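Local coordinates for protein methyltransferase type 12 (Clostridium thermocellum, PDB 3JWG) that probably transfers a methyl group from S-adenosyl-L-methionine to the 2'-oxygen of the 3'-terminal nucleotide of small RNAs, through this C-terminal methyltransferase domain, at residues A[139-144]-A[163-168]. Numbering follows the deposited sequence.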
ATOM      1  N   SER A 139       3.403   1.154  -3.317  1.00 12.87           N
ATOM      2  CA  SER A 139       3.025   1.684  -4.624  1.00 13.15           C
ATOM      3  C   SER A 139       2.869   3.195  -4.524  1.00 15.10           C
ATOM      4  O   SER A 139       2.262   3.706  -3.581  1.00 14.10           O
ATOM      5  CB  SER A 139       1.703   1.058  -5.085  1.00 15.93           C
ATOM      6  OG  SER A 139       1.294   1.576  -6.338  1.00 19.02           O
ATOM      7  N   THR A 140       3.416   3.908  -5.503  1.00 13.86           N
ATOM      8  CA  THR A 140       3.340   5.360  -5.512  1.00 14.66           C
ATOM      9  C   THR A 140       3.471   5.840  -6.957  1.00 15.83           C
ATOM     10  O   THR A 140       4.061   5.158  -7.797  1.00 12.81           O
ATOM     11  CB  THR A 140       4.474   5.965  -4.633  1.00 15.81           C
ATOM     12  OG1 THR A 140       4.238   7.363  -4.418  1.00 15.09           O
ATOM     13  CG2 THR A 140       5.833   5.770  -5.293  1.00 16.45           C
ATOM     14  N   PRO A 141       2.893   7.007  -7.264  1.00 16.00           N
ATOM     15  CA  PRO A 141       2.941   7.589  -8.608  1.00 15.68           C
ATOM     16  C   PRO A 141       4.357   7.846  -9.109  1.00 16.18           C
ATOM     17  O   PRO A 141       5.277   8.078  -8.321  1.00 16.30           O
ATOM     18  CB  PRO A 141       2.174   8.903  -8.446  1.00 16.69           C
ATOM     19  CG  PRO A 141       1.186   8.598  -7.382  1.00 19.13           C
ATOM     20  CD  PRO A 141       1.994   7.774  -6.387  1.00 16.49           C
ATOM     21  N   ASN A 142       4.533   7.784 -10.426  1.00 15.86           N
ATOM     22  CA  ASN A 142       5.822   8.097 -11.018  1.00 16.47           C
ATOM     23  C   ASN A 142       5.618   9.536 -11.483  1.00 16.78           C
ATOM     24  O   ASN A 142       4.906   9.788 -12.461  1.00 16.38           O
ATOM     25  CB  ASN A 142       6.129   7.177 -12.207  1.00 17.97           C
ATOM     26  CG  ASN A 142       7.115   7.804 -13.188  1.00 22.69           C
ATOM     27  OD1 ASN A 142       8.009   8.568 -12.794  1.00 20.12           O
ATOM     28  ND2 ASN A 142       6.962   7.476 -14.468  1.00 18.92           N
ATOM     29  N   LYS A 143       6.210  10.484 -10.762  1.00 16.21           N
ATOM     30  CA  LYS A 143       6.035  11.889 -11.105  1.00 18.07           C
ATOM     31  C   LYS A 143       6.392  12.233 -12.545  1.00 18.90           C
ATOM     32  O   LYS A 143       5.739  13.070 -13.165  1.00 19.46           O
ATOM     33  CB  LYS A 143       6.848  12.790 -10.169  1.00 19.59           C
ATOM     34  CG  LYS A 143       6.680  14.272 -10.507  1.00 19.75           C
ATOM     35  CD  LYS A 143       7.080  15.203  -9.372  1.00 24.05           C
ATOM     36  CE  LYS A 143       8.562  15.184  -9.104  1.00 22.72           C
ATOM     37  NZ  LYS A 143       8.947  16.371  -8.269  1.00 23.70           N
ATOM     38  N   GLU A 144       7.424  11.584 -13.069  1.00 18.97           N
ATOM     39  CA  GLU A 144       7.894  11.840 -14.427  1.00 21.06           C
ATOM     40  C   GLU A 144       6.815  11.628 -15.482  1.00 23.40           C
ATOM     41  O   GLU A 144       6.830  12.264 -16.543  1.00 21.65           O
ATOM     42  CB  GLU A 144       9.094  10.954 -14.717  1.00 20.35           C
ATOM     43  CG  GLU A 144      10.312  11.328 -13.888  1.00 24.14           C
ATOM     44  CD  GLU A 144      11.414  10.312 -14.002  1.00 26.22           C
ATOM     45  OE1 GLU A 144      11.462   9.386 -13.161  1.00 26.73           O
ATOM     46  OE2 GLU A 144      12.224  10.431 -14.944  1.00 28.52           O
ATOM     47  N   ARG A 163       3.637  17.998  -7.780  1.00 18.31           N
ATOM     48  CA  ARG A 163       4.974  18.249  -7.255  1.00 20.15           C
ATOM     49  C   ARG A 163       5.396  17.339  -6.104  1.00 19.97           C
ATOM     50  O   ARG A 163       6.591  17.111  -5.890  1.00 19.74           O
ATOM     51  CB  ARG A 163       5.096  19.713  -6.827  1.00 22.09           C
ATOM     52  CG  ARG A 163       4.744  20.702  -7.920  1.00 24.68           C
ATOM     53  CD  ARG A 163       3.818  21.778  -7.371  1.00 28.09           C
ATOM     54  NE  ARG A 163       4.500  22.678  -6.465  1.00 26.65           N
ATOM     55  CZ  ARG A 163       3.900  23.434  -5.552  1.00 25.12           C
ATOM     56  NH1 ARG A 163       2.582  23.405  -5.391  1.00 23.10           N
ATOM     57  NH2 ARG A 163       4.635  24.247  -4.815  1.00 23.61           N
ATOM     58  N   PHE A 164       4.430  16.815  -5.365  1.00 19.62           N
ATOM     59  CA  PHE A 164       4.772  15.947  -4.258  1.00 24.02           C
ATOM     60  C   PHE A 164       4.908  14.476  -4.604  1.00 21.17           C
ATOM     61  O   PHE A 164       5.175  13.649  -3.731  1.00 23.32           O
ATOM     62  CB  PHE A 164       3.802  16.166  -3.103  1.00 30.52           C
ATOM     63  CG  PHE A 164       4.232  17.271  -2.184  1.00 39.53           C
ATOM     64  CD1 PHE A 164       3.332  17.889  -1.331  1.00 44.37           C
ATOM     65  CD2 PHE A 164       5.561  17.686  -2.170  1.00 42.45           C
ATOM     66  CE1 PHE A 164       3.752  18.900  -0.481  1.00 46.68           C
ATOM     67  CE2 PHE A 164       5.989  18.691  -1.327  1.00 44.99           C
ATOM     68  CZ  PHE A 164       5.086  19.298  -0.483  1.00 47.98           C
ATOM     69  N   GLU A 165       4.741  14.153  -5.881  1.00 19.37           N
ATOM     70  CA  GLU A 165       4.930  12.777  -6.318  1.00 18.54           C
ATOM     71  C   GLU A 165       6.441  12.618  -6.459  1.00 18.21           C
ATOM     72  O   GLU A 165       7.165  13.599  -6.671  1.00 16.70           O
ATOM     73  CB  GLU A 165       4.250  12.521  -7.661  1.00 17.55           C
ATOM     74  CG  GLU A 165       2.778  12.842  -7.634  1.00 21.79           C
ATOM     75  CD  GLU A 165       2.057  12.463  -8.904  1.00 22.61           C
ATOM     76  OE1 GLU A 165       2.682  12.468  -9.987  1.00 22.87           O
ATOM     77  OE2 GLU A 165       0.845  12.181  -8.815  1.00 26.95           O
ATOM     78  N   TRP A 166       6.911  11.385  -6.346  1.00 15.64           N
ATOM     79  CA  TRP A 166       8.331  11.094  -6.427  1.00 14.56           C
ATOM     80  C   TRP A 166       8.725  10.641  -7.813  1.00 15.90           C
ATOM     81  O   TRP A 166       7.938   9.994  -8.504  1.00 14.67           O
ATOM     82  CB  TRP A 166       8.686   9.978  -5.444  1.00 15.43           C
ATOM     83  CG  TRP A 166       8.410  10.278  -4.004  1.00 16.34           C
ATOM     84  CD1 TRP A 166       7.724  11.348  -3.493  1.00 16.11           C
ATOM     85  CD2 TRP A 166       8.822   9.490  -2.880  1.00 16.19           C
ATOM     86  NE1 TRP A 166       7.687  11.274  -2.116  1.00 17.40           N
ATOM     87  CE2 TRP A 166       8.354  10.143  -1.715  1.00 17.32           C
ATOM     88  CE3 TRP A 166       9.543   8.296  -2.745  1.00 18.23           C
ATOM     89  CZ2 TRP A 166       8.587   9.641  -0.433  1.00 15.99           C
ATOM     90  CZ3 TRP A 166       9.776   7.795  -1.466  1.00 18.87           C
ATOM     91  CH2 TRP A 166       9.299   8.470  -0.325  1.00 19.67           C
ATOM     92  N   THR A 167       9.949  10.977  -8.217  1.00 15.18           N
ATOM     93  CA  THR A 167      10.453  10.547  -9.517  1.00 16.34           C
ATOM     94  C   THR A 167      10.882   9.096  -9.313  1.00 15.86           C
ATOM     95  O   THR A 167      10.911   8.603  -8.183  1.00 14.60           O
ATOM     96  CB  THR A 167      11.697  11.348  -9.965  1.00 13.53           C
ATOM     97  OG1 THR A 167      12.737  11.197  -8.991  1.00 17.59           O
ATOM     98  CG2 THR A 167      11.361  12.840 -10.130  1.00 16.28           C
ATOM     99  N   ARG A 168      11.212   8.411 -10.399  1.00 15.98           N
ATOM    100  CA  ARG A 168      11.644   7.025 -10.287  1.00 18.10           C
ATOM    101  C   ARG A 168      12.959   6.924  -9.522  1.00 18.71           C
ATOM    102  O   ARG A 168      13.169   5.991  -8.746  1.00 18.02           O
ATOM    103  CB  ARG A 168      11.766   6.408 -11.683  1.00 18.38           C
ATOM    104  CG  ARG A 168      10.409   6.157 -12.332  1.00 22.67           C
ATOM    105  CD  ARG A 168      10.547   5.818 -13.813  1.00 24.85           C
ATOM    106  NE  ARG A 168      11.100   6.938 -14.569  1.00 27.77           N
ATOM    107  CZ  ARG A 168      11.387   6.897 -15.868  1.00 29.27           C
ATOM    108  NH1 ARG A 168      11.174   5.784 -16.558  1.00 29.19           N
ATOM    109  NH2 ARG A 168      11.886   7.964 -16.475  1.00 29.42           N
TER
HETATM  110  O   HOH W   1       5.084   9.396  -6.021  1.00 12.54           O
HETATM  111  O   HOH W   2       9.545  14.874  -6.247  1.00 21.32           O
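Glu144 OE1 takes two hydrogen bonds from Arg168. The backbone N of Arg168 approaches Glu144 OE1 almost in line with its C-O bond, at 2.9 Å. Arg168 NE reaches the same OE1 at 2.8 Å, and NH2 binds Glu144 OE2 at 2.9 Å. This side-on salt bridge is not coplanar: the carboxylate lies at the guanidinium edge, turned 61° from its plane. A bend at chi3 (-64°) brings the Arg168 guanidinium back to Glu144. Arg168 NH2 also bonds to Glu197 O. Asn142 OD1 packs on Arg168 CG, while Asn142 ND2 bonds to Ser200 O and Phe198 O.

Lys143 N donates to Trp166 O at 2.9 Å, almost straight but from above the carbonyl plane. The Lys143 chain runs over the Glu165 carbonyl, with CD 3.1 Å from Glu165 O. One water joins Lys143 NZ to that oxygen. Another links Trp166 N to Thr140 OG1 and Pro141 O. Pro141 CB rests against the Glu165 carboxylate, whose OE2 bonds to His162 ND1.

Thr167 is the N-cap of helix 168-182. The contact thus ties the end of strand 135-141 to the start of the next helix, closing a long loop in a Rossmann-like methyltransferase fold.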